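Putative transcriptional regulator (Streptomyces coelicolor A3, PDB 2PQQ) probably regulates transcription as a cAMP-responsive DNA-binding protein, of which this chain is the N-terminal domain with the predicted cyclic nucleotide-binding fold. Local coordinates at residues L83-P88 against L104-G109; P11-L16 against T123-A128; M28-L33 against E100-A105; Y50-G55 against E78-L83. One frame throughout, in Å; residues are numbered along the deposited sequence.

Contact 1 of 4, residues L83-P88 against L104-G109; sequences LSLFDP and LALGHG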
loop_
_atom_site.group_PDB
_atom_site.type_symbol
_atom_site.label_atom_id
_atom_site.label_comp_id
_atom_site.label_asym_id
_atom_site.label_seq_id
_atom_site.Cartn_x
_atom_site.Cartn_y
_atom_site.Cartn_z
ATOM N N LEU A 83 -11.178 0.545 13.449
ATOM C CA LEU A 83 -10.210 1.528 13.958
ATOM C C LEU A 83 -10.888 2.732 14.637
ATOM O O LEU A 83 -10.257 3.462 15.401
ATOM C CB LEU A 83 -9.213 1.957 12.861
ATOM C CG LEU A 83 -8.294 0.822 12.361
ATOM C CD1 LEU A 83 -7.284 1.303 11.350
ATOM C CD2 LEU A 83 -7.582 0.154 13.522
ATOM N N SER A 84 -12.183 2.895 14.394
ATOM C CA SER A 84 -12.961 3.951 15.035
ATOM C C SER A 84 -13.081 3.760 16.542
ATOM O O SER A 84 -13.298 4.712 17.260
ATOM C CB SER A 84 -14.339 4.104 14.367
ATOM O OG SER A 84 -15.253 3.176 14.891
ATOM N N LEU A 85 -12.898 2.533 17.028
ATOM C CA LEU A 85 -12.744 2.290 18.455
ATOM C C LEU A 85 -11.549 3.089 19.045
ATOM O O LEU A 85 -11.621 3.593 20.149
ATOM C CB LEU A 85 -12.565 0.778 18.685
ATOM C CG LEU A 85 -12.206 0.241 20.074
ATOM C CD1 LEU A 85 -13.280 0.524 21.135
ATOM C CD2 LEU A 85 -11.902 -1.250 19.993
ATOM N N PHE A 86 -10.458 3.200 18.293
ATOM C CA PHE A 86 -9.252 3.829 18.789
ATOM C C PHE A 86 -9.104 5.263 18.307
ATOM O O PHE A 86 -8.542 6.097 19.005
ATOM C CB PHE A 86 -8.043 3.016 18.349
ATOM C CG PHE A 86 -8.094 1.571 18.795
ATOM C CD1 PHE A 86 -8.078 1.250 20.151
ATOM C CD2 PHE A 86 -8.173 0.548 17.861
ATOM C CE1 PHE A 86 -8.127 -0.092 20.592
ATOM C CE2 PHE A 86 -8.226 -0.800 18.281
ATOM C CZ PHE A 86 -8.198 -1.113 19.663
ATOM N N ASP A 87 -9.604 5.532 17.107
ATOM C CA ASP A 87 -9.445 6.816 16.476
ATOM C C ASP A 87 -10.803 7.251 15.908
ATOM O O ASP A 87 -11.010 7.170 14.702
ATOM C CB ASP A 87 -8.373 6.714 15.381
ATOM C CG ASP A 87 -8.018 8.062 14.764
ATOM O OD1 ASP A 87 -8.078 9.098 15.464
ATOM O OD2 ASP A 87 -7.671 8.080 13.562
ATOM N N PRO A 88 -11.734 7.697 16.781
ATOM C CA PRO A 88 -13.037 8.202 16.348
ATOM C C PRO A 88 -12.908 9.248 15.237
ATOM O O PRO A 88 -12.008 10.079 15.267
ATOM C CB PRO A 88 -13.587 8.864 17.618
ATOM C CG PRO A 88 -12.987 8.043 18.730
ATOM C CD PRO A 88 -11.596 7.747 18.257
ATOM N N LEU A 104 -22.705 -6.797 18.019
ATOM C CA LEU A 104 -22.199 -6.379 19.323
ATOM C C LEU A 104 -21.317 -5.165 19.075
ATOM O O LEU A 104 -20.493 -5.199 18.174
ATOM C CB LEU A 104 -21.384 -7.512 19.941
ATOM C CG LEU A 104 -22.263 -8.663 20.447
ATOM C CD1 LEU A 104 -21.398 -9.855 20.886
ATOM C CD2 LEU A 104 -23.170 -8.186 21.582
ATOM N N ALA A 105 -21.487 -4.110 19.852
ATOM C CA ALA A 105 -20.753 -2.863 19.618
ATOM C C ALA A 105 -19.821 -2.543 20.772
ATOM O O ALA A 105 -20.188 -2.724 21.936
ATOM C CB ALA A 105 -21.746 -1.722 19.426
ATOM N N LEU A 106 -18.622 -2.054 20.475
ATOM C CA LEU A 106 -17.744 -1.527 21.536
ATOM C C LEU A 106 -17.390 -0.087 21.182
ATOM O O LEU A 106 -16.897 0.163 20.089
ATOM C CB LEU A 106 -16.479 -2.397 21.685
ATOM C CG LEU A 106 -15.530 -2.107 22.875
ATOM C CD1 LEU A 106 -16.135 -2.504 24.249
ATOM C CD2 LEU A 106 -14.145 -2.740 22.687
ATOM N N GLY A 107 -17.652 0.853 22.094
ATOM C CA GLY A 107 -17.367 2.267 21.859
ATOM C C GLY A 107 -16.011 2.675 22.411
ATOM O O GLY A 107 -15.500 2.078 23.373
ATOM N N HIS A 108 -15.422 3.696 21.793
ATOM C CA HIS A 108 -14.230 4.323 22.346
ATOM C C HIS A 108 -14.332 4.557 23.870
ATOM O O HIS A 108 -13.382 4.269 24.608
ATOM C CB HIS A 108 -13.905 5.642 21.626
ATOM C CG HIS A 108 -12.571 6.189 21.996
ATOM N ND1 HIS A 108 -12.423 7.264 22.842
ATOM C CD2 HIS A 108 -11.318 5.754 21.715
ATOM C CE1 HIS A 108 -11.136 7.501 23.029
ATOM N NE2 HIS A 108 -10.443 6.598 22.360
ATOM N N GLY A 109 -15.490 5.043 24.315
ATOM C CA GLY A 109 -15.779 5.346 25.724
ATOM C C GLY A 109 -15.684 4.143 26.661
ATOM O O GLY A 109 -15.500 4.310 27.870
HETATM O O HOH W 1 -7.395 5.103 21.572
#

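Contact 2 of 4, residues P11-L16 against T123-A128; sequences PLFAAL and TALLRA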
loop_
_atom_site.group_PDB
_atom_site.type_symbol
_atom_site.label_atom_id
_atom_site.label_comp_id
_atom_site.label_asym_id
_atom_site.label_seq_id
_atom_site.Cartn_x
_atom_site.Cartn_y
_atom_site.Cartn_z
ATOM N N PRO A 11 -8.377 -9.771 13.050
ATOM C CA PRO A 11 -6.996 -9.377 13.341
ATOM C C PRO A 11 -6.804 -8.508 14.598
ATOM O O PRO A 11 -5.663 -8.234 14.985
ATOM C CB PRO A 11 -6.604 -8.555 12.101
ATOM C CG PRO A 11 -7.587 -8.981 11.035
ATOM C CD PRO A 11 -8.853 -9.148 11.806
ATOM N N LEU A 12 -7.880 -8.065 15.225
ATOM C CA LEU A 12 -7.722 -7.216 16.404
ATOM C C LEU A 12 -7.736 -8.026 17.686
ATOM O O LEU A 12 -6.858 -7.841 18.545
ATOM C CB LEU A 12 -8.804 -6.129 16.485
ATOM C CG LEU A 12 -8.674 -5.170 17.677
ATOM C CD1 LEU A 12 -7.259 -4.538 17.787
ATOM C CD2 LEU A 12 -9.775 -4.054 17.640
ATOM N N PHE A 13 -8.739 -8.907 17.814
ATOM C CA PHE A 13 -8.987 -9.626 19.077
ATOM C C PHE A 13 -8.561 -11.092 19.021
ATOM O O PHE A 13 -8.856 -11.859 19.941
ATOM C CB PHE A 13 -10.462 -9.557 19.456
ATOM C CG PHE A 13 -10.980 -8.168 19.669
ATOM C CD1 PHE A 13 -10.318 -7.270 20.514
ATOM C CD2 PHE A 13 -12.163 -7.764 19.055
ATOM C CE1 PHE A 13 -10.835 -5.988 20.733
ATOM C CE2 PHE A 13 -12.682 -6.506 19.276
ATOM C CZ PHE A 13 -12.023 -5.601 20.103
ATOM N N ALA A 14 -7.875 -11.476 17.940
ATOM C CA ALA A 14 -7.534 -12.877 17.702
ATOM C C ALA A 14 -6.717 -13.497 18.832
ATOM O O ALA A 14 -6.875 -14.680 19.129
ATOM C CB ALA A 14 -6.809 -13.058 16.347
ATOM N N ALA A 15 -5.858 -12.702 19.475
ATOM C CA ALA A 15 -4.924 -13.259 20.466
ATOM C C ALA A 15 -5.425 -13.194 21.908
ATOM O O ALA A 15 -4.748 -13.661 22.826
ATOM C CB ALA A 15 -3.550 -12.604 20.351
ATOM N N LEU A 16 -6.611 -12.635 22.104
ATOM C CA LEU A 16 -7.175 -12.484 23.442
ATOM C C LEU A 16 -7.390 -13.850 24.040
ATOM O O LEU A 16 -7.829 -14.788 23.328
ATOM C CB LEU A 16 -8.505 -11.715 23.391
ATOM C CG LEU A 16 -8.569 -10.204 23.077
ATOM C CD1 LEU A 16 -9.939 -9.689 23.483
ATOM C CD2 LEU A 16 -7.463 -9.365 23.771
ATOM N N THR A 123 -1.504 -3.534 26.195
ATOM C CA THR A 123 -0.364 -4.147 25.561
ATOM C C THR A 123 -0.769 -5.091 24.422
ATOM O O THR A 123 -0.169 -5.060 23.338
ATOM C CB THR A 123 0.455 -4.865 26.640
ATOM O OG1 THR A 123 0.910 -3.873 27.560
ATOM C CG2 THR A 123 1.650 -5.564 26.049
ATOM N N ALA A 124 -1.794 -5.907 24.662
ATOM C CA ALA A 124 -2.296 -6.837 23.645
ATOM C C ALA A 124 -2.935 -6.098 22.457
ATOM O O ALA A 124 -2.706 -6.451 21.293
ATOM C CB ALA A 124 -3.270 -7.823 24.267
ATOM N N LEU A 125 -3.713 -5.052 22.735
ATOM C CA LEU A 125 -4.280 -4.271 21.640
ATOM C C LEU A 125 -3.204 -3.538 20.861
ATOM O O LEU A 125 -3.237 -3.534 19.638
ATOM C CB LEU A 125 -5.371 -3.321 22.133
ATOM C CG LEU A 125 -6.564 -4.075 22.742
ATOM C CD1 LEU A 125 -7.550 -3.074 23.263
ATOM C CD2 LEU A 125 -7.217 -5.069 21.757
ATOM N N LEU A 126 -2.234 -2.953 21.560
ATOM C CA LEU A 126 -1.109 -2.279 20.901
ATOM C C LEU A 126 -0.315 -3.238 20.016
ATOM O O LEU A 126 0.086 -2.876 18.907
ATOM C CB LEU A 126 -0.193 -1.611 21.940
ATOM C CG LEU A 126 -0.711 -0.287 22.525
ATOM C CD1 LEU A 126 0.065 0.051 23.808
ATOM C CD2 LEU A 126 -0.603 0.837 21.494
ATOM N N ARG A 127 -0.067 -4.445 20.527
ATOM C CA ARG A 127 0.570 -5.515 19.755
ATOM C C ARG A 127 -0.167 -5.775 18.458
ATOM O O ARG A 127 0.436 -5.735 17.405
ATOM C CB ARG A 127 0.655 -6.815 20.566
ATOM C CG ARG A 127 1.365 -7.962 19.852
ATOM C CD ARG A 127 1.591 -9.180 20.764
ATOM N NE ARG A 127 2.972 -9.251 21.250
ATOM C CZ ARG A 127 3.372 -8.853 22.454
ATOM N NH1 ARG A 127 2.494 -8.361 23.323
ATOM N NH2 ARG A 127 4.649 -8.955 22.796
ATOM N N ALA A 128 -1.472 -6.022 18.543
ATOM C CA ALA A 128 -2.289 -6.387 17.386
ATOM C C ALA A 128 -2.258 -5.313 16.308
ATOM O O ALA A 128 -2.003 -5.605 15.147
ATOM C CB ALA A 128 -3.724 -6.651 17.826
#

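Contact 3 of 4, residues M28-L33 against E100-A105; sequences MSEVTL and EVKLLA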
loop_
_atom_site.group_PDB
_atom_site.type_symbol
_atom_site.label_atom_id
_atom_site.label_comp_id
_atom_site.label_asym_id
_atom_site.label_seq_id
_atom_site.Cartn_x
_atom_site.Cartn_y
_atom_site.Cartn_z
HETATM N N MSE A 28 -19.562 -5.008 25.806
HETATM C CA MSE A 28 -20.237 -4.662 24.554
HETATM C C MSE A 28 -21.747 -4.484 24.708
HETATM O O MSE A 28 -22.356 -4.996 25.655
HETATM C CB MSE A 28 -19.933 -5.698 23.461
HETATM C CG MSE A 28 -18.458 -5.707 23.056
HETATM SE SE MSE A 28 -17.998 -7.205 21.887
HETATM C CE MSE A 28 -17.720 -6.148 20.260
ATOM N N SER A 29 -22.338 -3.741 23.777
ATOM C CA SER A 29 -23.789 -3.607 23.732
ATOM C C SER A 29 -24.404 -4.266 22.503
ATOM O O SER A 29 -23.781 -4.317 21.423
ATOM C CB SER A 29 -24.219 -2.146 23.883
ATOM O OG SER A 29 -23.268 -1.277 23.309
ATOM N N GLU A 30 -25.601 -4.818 22.691
ATOM C CA GLU A 30 -26.339 -5.501 21.639
ATOM C C GLU A 30 -27.036 -4.457 20.778
ATOM O O GLU A 30 -27.593 -3.498 21.297
ATOM C CB GLU A 30 -27.409 -6.410 22.251
ATOM C CG GLU A 30 -27.087 -7.894 22.229
ATOM C CD GLU A 30 -27.475 -8.530 20.901
ATOM O OE1 GLU A 30 -26.703 -8.366 19.918
ATOM O OE2 GLU A 30 -28.550 -9.189 20.848
ATOM N N VAL A 31 -26.965 -4.635 19.465
ATOM C CA VAL A 31 -27.695 -3.805 18.511
ATOM C C VAL A 31 -28.483 -4.770 17.589
ATOM O O VAL A 31 -27.964 -5.812 17.204
ATOM C CB VAL A 31 -26.713 -2.884 17.703
ATOM C CG1 VAL A 31 -27.453 -2.082 16.662
ATOM C CG2 VAL A 31 -25.953 -1.935 18.635
ATOM N N THR A 32 -29.738 -4.455 17.275
ATOM C CA THR A 32 -30.477 -5.258 16.298
ATOM C C THR A 32 -31.146 -4.349 15.270
ATOM O O THR A 32 -31.764 -3.343 15.611
ATOM C CB THR A 32 -31.468 -6.288 16.972
ATOM O OG1 THR A 32 -32.458 -6.750 16.030
ATOM C CG2 THR A 32 -32.161 -5.660 18.158
ATOM N N LEU A 33 -30.959 -4.695 14.007
ATOM C CA LEU A 33 -31.475 -3.926 12.903
ATOM C C LEU A 33 -32.515 -4.764 12.182
ATOM O O LEU A 33 -32.332 -5.961 12.040
ATOM C CB LEU A 33 -30.349 -3.622 11.920
ATOM C CG LEU A 33 -29.087 -2.941 12.390
ATOM C CD1 LEU A 33 -28.104 -2.861 11.223
ATOM C CD2 LEU A 33 -29.468 -1.575 12.891
ATOM N N GLU A 100 -32.521 -9.115 8.750
ATOM C CA GLU A 100 -32.468 -8.974 10.193
ATOM C C GLU A 100 -30.998 -9.098 10.578
ATOM O O GLU A 100 -30.327 -10.048 10.177
ATOM C CB GLU A 100 -33.270 -10.079 10.879
ATOM C CG GLU A 100 -33.313 -9.935 12.395
ATOM C CD GLU A 100 -32.939 -11.207 13.119
ATOM O OE1 GLU A 100 -33.773 -12.146 13.186
ATOM O OE2 GLU A 100 -31.805 -11.260 13.642
ATOM N N VAL A 101 -30.489 -8.121 11.318
ATOM C CA VAL A 101 -29.097 -8.147 11.747
ATOM C C VAL A 101 -28.994 -7.965 13.265
ATOM O O VAL A 101 -29.729 -7.176 13.858
ATOM C CB VAL A 101 -28.243 -7.036 11.058
ATOM C CG1 VAL A 101 -26.768 -7.148 11.452
ATOM C CG2 VAL A 101 -28.382 -7.105 9.521
ATOM N N LYS A 102 -28.075 -8.701 13.874
ATOM C CA LYS A 102 -27.672 -8.449 15.250
ATOM C C LYS A 102 -26.170 -8.231 15.259
ATOM O O LYS A 102 -25.427 -8.867 14.480
ATOM C CB LYS A 102 -28.059 -9.611 16.162
ATOM C CG LYS A 102 -29.554 -9.718 16.426
ATOM C CD LYS A 102 -29.890 -10.914 17.322
ATOM C CE LYS A 102 -31.365 -11.297 17.251
ATOM N NZ LYS A 102 -32.280 -10.204 17.735
ATOM N N LEU A 103 -25.740 -7.294 16.105
ATOM C CA LEU A 103 -24.339 -6.915 16.235
ATOM C C LEU A 103 -23.992 -6.697 17.708
ATOM O O LEU A 103 -24.874 -6.429 18.529
ATOM C CB LEU A 103 -24.032 -5.603 15.489
ATOM C CG LEU A 103 -24.607 -5.303 14.099
ATOM C CD1 LEU A 103 -25.804 -4.403 14.238
ATOM C CD2 LEU A 103 -23.565 -4.626 13.251
ATOM N N LEU A 104 -22.705 -6.797 18.019
ATOM C CA LEU A 104 -22.199 -6.379 19.323
ATOM C C LEU A 104 -21.317 -5.165 19.075
ATOM O O LEU A 104 -20.493 -5.199 18.174
ATOM C CB LEU A 104 -21.384 -7.512 19.941
ATOM C CG LEU A 104 -22.263 -8.663 20.447
ATOM C CD1 LEU A 104 -21.398 -9.855 20.886
ATOM C CD2 LEU A 104 -23.170 -8.186 21.582
ATOM N N ALA A 105 -21.487 -4.110 19.852
ATOM C CA ALA A 105 -20.753 -2.863 19.618
ATOM C C ALA A 105 -19.821 -2.543 20.772
ATOM O O ALA A 105 -20.188 -2.724 21.936
ATOM C CB ALA A 105 -21.746 -1.722 19.426
#

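Contact 4 of 4, residues Y50-G55 against E78-L83; sequences YVVTEG and ELIGEL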
loop_
_atom_site.group_PDB
_atom_site.type_symbol
_atom_site.label_atom_id
_atom_site.label_comp_id
_atom_site.label_asym_id
_atom_site.label_seq_id
_atom_site.Cartn_x
_atom_site.Cartn_y
_atom_site.Cartn_z
ATOM N N TYR A 50 -18.089 -2.711 15.547
ATOM C CA TYR A 50 -19.164 -3.701 15.656
ATOM C C TYR A 50 -18.620 -5.054 15.229
ATOM O O TYR A 50 -17.739 -5.130 14.370
ATOM C CB TYR A 50 -20.366 -3.357 14.752
ATOM C CG TYR A 50 -21.024 -2.012 14.977
ATOM C CD1 TYR A 50 -22.176 -1.892 15.766
ATOM C CD2 TYR A 50 -20.512 -0.855 14.373
ATOM C CE1 TYR A 50 -22.773 -0.618 15.990
ATOM C CE2 TYR A 50 -21.114 0.407 14.568
ATOM C CZ TYR A 50 -22.225 0.515 15.383
ATOM O OH TYR A 50 -22.826 1.760 15.527
ATOM N N VAL A 51 -19.152 -6.122 15.767
ATOM C CA VAL A 51 -18.938 -7.455 15.247
ATOM C C VAL A 51 -20.311 -7.936 14.885
ATOM O O VAL A 51 -21.181 -7.891 15.687
ATOM C CB VAL A 51 -18.313 -8.369 16.307
ATOM C CG1 VAL A 51 -18.288 -9.764 15.853
ATOM C CG2 VAL A 51 -16.928 -7.914 16.668
ATOM N N VAL A 52 -20.523 -8.257 13.624
ATOM C CA VAL A 52 -21.828 -8.774 13.217
ATOM C C VAL A 52 -21.968 -10.191 13.790
ATOM O O VAL A 52 -21.082 -11.032 13.583
ATOM C CB VAL A 52 -21.984 -8.821 11.652
ATOM C CG1 VAL A 52 -23.253 -9.559 11.250
ATOM C CG2 VAL A 52 -22.001 -7.436 11.078
ATOM N N THR A 53 -23.078 -10.481 14.465
ATOM C CA THR A 53 -23.290 -11.848 14.960
ATOM C C THR A 53 -24.347 -12.649 14.163
ATOM O O THR A 53 -24.380 -13.885 14.223
ATOM C CB THR A 53 -23.576 -11.875 16.476
ATOM O OG1 THR A 53 -24.836 -11.258 16.734
ATOM C CG2 THR A 53 -22.491 -11.093 17.242
ATOM N N GLU A 54 -25.198 -11.947 13.425
ATOM C CA GLU A 54 -26.105 -12.591 12.460
ATOM C C GLU A 54 -26.636 -11.571 11.469
ATOM O O GLU A 54 -26.750 -10.378 11.788
ATOM C CB GLU A 54 -27.269 -13.327 13.144
ATOM C CG GLU A 54 -28.168 -12.483 14.036
ATOM C CD GLU A 54 -29.221 -13.328 14.769
ATOM O OE1 GLU A 54 -28.850 -14.143 15.654
ATOM O OE2 GLU A 54 -30.425 -13.168 14.470
ATOM N N GLY A 55 -26.940 -12.053 10.270
ATOM C CA GLY A 55 -27.436 -11.212 9.191
ATOM C C GLY A 55 -26.296 -10.629 8.380
ATOM O O GLY A 55 -25.126 -10.933 8.618
ATOM N N GLU A 78 -17.625 -10.857 11.333
ATOM C CA GLU A 78 -16.803 -9.840 10.684
ATOM C C GLU A 78 -17.010 -8.456 11.314
ATOM O O GLU A 78 -18.082 -8.155 11.851
ATOM C CB GLU A 78 -17.102 -9.774 9.190
ATOM C CG GLU A 78 -16.721 -11.049 8.417
ATOM C CD GLU A 78 -17.223 -11.046 6.995
ATOM O OE1 GLU A 78 -18.026 -11.942 6.658
ATOM O OE2 GLU A 78 -16.805 -10.176 6.199
ATOM N N LEU A 79 -15.985 -7.610 11.211
ATOM C CA LEU A 79 -15.975 -6.332 11.893
ATOM C C LEU A 79 -16.404 -5.168 11.004
ATOM O O LEU A 79 -16.162 -5.171 9.800
ATOM C CB LEU A 79 -14.579 -6.059 12.465
ATOM C CG LEU A 79 -14.220 -6.664 13.827
ATOM C CD1 LEU A 79 -14.630 -8.124 13.931
ATOM C CD2 LEU A 79 -12.720 -6.506 14.043
ATOM N N ILE A 80 -17.016 -4.168 11.633
ATOM C CA ILE A 80 -17.353 -2.901 10.988
ATOM C C ILE A 80 -16.791 -1.809 11.874
ATOM O O ILE A 80 -16.959 -1.862 13.119
ATOM C CB ILE A 80 -18.905 -2.747 10.800
ATOM C CG1 ILE A 80 -19.501 -3.985 10.098
ATOM C CG2 ILE A 80 -19.243 -1.486 10.022
ATOM C CD1 ILE A 80 -21.061 -3.969 9.933
ATOM N N GLY A 81 -16.080 -0.856 11.264
ATOM C CA GLY A 81 -15.600 0.352 11.960
ATOM C C GLY A 81 -14.519 0.104 13.006
ATOM O O GLY A 81 -14.411 0.832 13.990
ATOM N N GLU A 82 -13.698 -0.909 12.762
ATOM C CA GLU A 82 -12.667 -1.375 13.703
ATOM C C GLU A 82 -11.820 -0.258 14.306
ATOM O O GLU A 82 -11.733 -0.146 15.528
ATOM C CB GLU A 82 -11.733 -2.373 13.012
ATOM C CG GLU A 82 -10.693 -2.929 13.957
ATOM C CD GLU A 82 -9.516 -3.574 13.261
ATOM O OE1 GLU A 82 -9.633 -4.007 12.080
ATOM O OE2 GLU A 82 -8.475 -3.660 13.944
ATOM N N LEU A 83 -11.178 0.545 13.449
ATOM C CA LEU A 83 -10.210 1.528 13.958
ATOM C C LEU A 83 -10.888 2.732 14.637
ATOM O O LEU A 83 -10.257 3.462 15.401
ATOM C CB LEU A 83 -9.213 1.957 12.861
ATOM C CG LEU A 83 -8.294 0.822 12.361
ATOM C CD1 LEU A 83 -7.284 1.303 11.350
ATOM C CD2 LEU A 83 -7.582 0.154 13.522
#

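Contact 1 of 4, residues L83-P88 against L104-G109
Leu85 and His108 bring the two backbones together, their CA atoms 4.6 Å apart, where a short turn of helical conformation at Leu83-Phe86 meets the chain just past the end of strand 101-107. Leu85 lays its branched end on the strand: with CG anti to the backbone N (chi1 172°), CD1 reaches CD2 of Leu106 at 3.7 Å and also rests near the carbonyl of Gly107, while CD2 touches the same methyl of Leu106. The two leucines cross at a slant, and the patch continues onto Leu49 of strand 45-54 and, through Leu106, onto Leu24 of helix 18-27. The sequence from Gly81 through Leu83-Pro88 to Arg91 is recognisable as the phosphate-binding cassette of cyclic nucleotide-binding domains, so this contact ties the cassette's helical turn to the beta core. Pro88 lies over one face of the His108 imidazole in a CH-pi contact, CG standing 4.2 Å from the ring centroid and 26° off the normal. At the ring's edge a water donates to Phe86 O at 3.0 Å and makes only a weak link to His108 NE2, 3.5 Å away. Leu85 O is buried without a conventional partner in the model; His108 CA approaches it at 3.5 Å as a CA-H...O contact. With an alanine in place of His108, Pro88 CG would probably lose the ring face it rests on, and the water its weak second partner. Beside this layer, Asp87 OD1 forms a salt bridge with Arg127 NH2 of the second subunit, and Pro88 packs on that same arginine.

Contact 2 of 4, residues P11-L16 against T123-A128
Leu12 holds CG anti to its own N (chi1 -178°), which swings its branch toward the helix, and Leu125, with CG anti to its carbonyl carbon (chi1 -63°), reaches back to it, so that Leu12 CD1 comes to 4.0 Å from Leu125 CD2. The same methyl of Leu12 also touches Ala128 CB at 4.1 Å and thus bridges two residues nearly one turn of helix apart. Leu125 CD2 is shared in its turn, since Phe13 CE1 approaches it at 3.9 Å, obliquely to the ring. Within the loop, Leu12 CG lies over one face of the Phe13 ring, displaced toward its rim. Ala128 directs its CB toward the loop, 3.4 Å from Leu12 O, with the carbonyl of Pro11 a little farther off. Farther along, Leu16 CD2 only grazes Ala124 CB at 4.5 Å. No hydrogen bond crosses the contact, which is held by apolar packing. The loop keeps its shape by other means: a type I beta turn runs from Phe13 to Leu16, closed by Leu16 N to Phe13 O at 3.2 Å, and Asn10 OD1 accepts from the backbone N of both Leu12 and Phe13. The long helix 120-139 is the dimerisation helix of this family, and here Leu126 meets Leu126 of the second subunit. The loop that leads into helix 18-27 packs on helix 120-139, while Phe13 and Leu16 lean on Leu24 of helix 18-27 and Leu12 reaches Leu49 of strand 45-54.

Contact 3 of 4, residues M28-L33 against E100-A105
Ser29 to Leu33 run antiparallel to Val101 to Ala105, joined by six backbone hydrogen bonds in three hydrogen-bonded pairs: Ser29 with Ala105, Val31 with Leu103, Leu33 with Val101. The straightest is Val101 N to Leu33 O, 2.9 Å long with an angle of 175° at the hydrogen. Selenomethionine Met28 closes one end of the ladder. Its CB sits 3.4 Å from Ala105 O, and CG keeps to the same oxygen at 3.6 Å; SE then passes across Leu104, 3.9 Å from its CB, and a bend at chi3 (110°) turns CE in to 3.6 Å from Leu104 O. The face shared by Ser29, Val31, Leu33, Val101, Leu103 and Ala105 is mostly apolar, with Ser29 at its end; there Val31 CG1 lies 3.7 Å from Leu103 CD1, a methyl that also touches Leu33. The face with Glu30, Thr32, Lys102 and Leu104 is more polar. Lys102 lies alongside Thr32, CG 4.0 Å from Thr32 CB, and its NZ ends 5.0 Å from Glu30 OE2, opposite charges near each other but not in contact. An alanine in place of Lys102 would probably leave the Glu30 carboxylate without that nearby positive charge and uncover the flank of Thr32. This ladder belongs to the beta roll of the cyclic nucleotide-binding domain, a member of the cupin clan. Strand 101-107 has strand 45-54 on its other edge, Leu33 and Leu103 pack on Leu39 of strand 38-40, and Leu103 and Ala105 also touch Tyr50 of strand 45-54.

Contact 4 of 4, residues Y50-G55 against E78-L83
Glu78 to Ile80 pair antiparallel with Tyr50 to Val52 inside the beta roll of the cyclic nucleotide-binding domain, just before the chain enters its phosphate-binding cassette. Glu78 contributes its backbone: its O accepts from Val52 N at 3.0 Å, the N-H lying nearly on the line of the C=O bond, while its CB points away from the other strand. Just past this Val52, strand 45-54 carries a classic beta bulge, Thr53 and Glu54 both facing Lys102. Leu79 forms a non-hydrogen-bonded pair with Val51. Its CA approaches Tyr50 O at 3.3 Å as a CA-H...O contact, and its CD1 lies beside Val51 CG2 at 3.6 Å, the two side chains pointing the same way. Ile80 closes the hydrogen-bonded pair with Tyr50: Ile80 N gives to Tyr50 O at 3.0 Å, tilted 28° from the carbonyl plane, and Tyr50 N gives to Ile80 O at 2.8 Å. That second oxygen also lies at the edge of the Tyr50 ring. Ile80 stretches its chain out (chi2 177°), which carries CD1 to Val52 CG2 at 3.8 Å, over the interior where Leu39, Phe40 and Val74 of neighbouring strands join the packing. Gly81 then opens the cassette, turning the chain out of the strand with a positive phi of 68°, a conformation easiest for glycine. Glu82 follows: its N donates to Asp147 OD2 of the third subunit, and its OE2 forms a salt bridge with Arg132 NH1 of helix 120-139.

From the N terminus, residues 11-16 open the widest loop, which contact 2 closes only when helix 120-139 arrives, so the other three contacts all fall within it. Contact 3 starts next at 28-33 and encloses contact 4, which joins 50-55 to 78-83. The segment of contact 4 ends at Leu83, where that of contact 1 begins, placing these two in series. Contact 1 opens inside the loop of contact 3 and ends on an overlapping part of strand 101-107, slightly farther along, sharing Leu104 and Ala105. Contacts 3 and 4 thus build the beta roll around strands 45-54 and 101-107, contact 1 adds the cassette turn, and Phe86 touching Leu12 and Leu125 carries that core on to the dimer helix of contact 2.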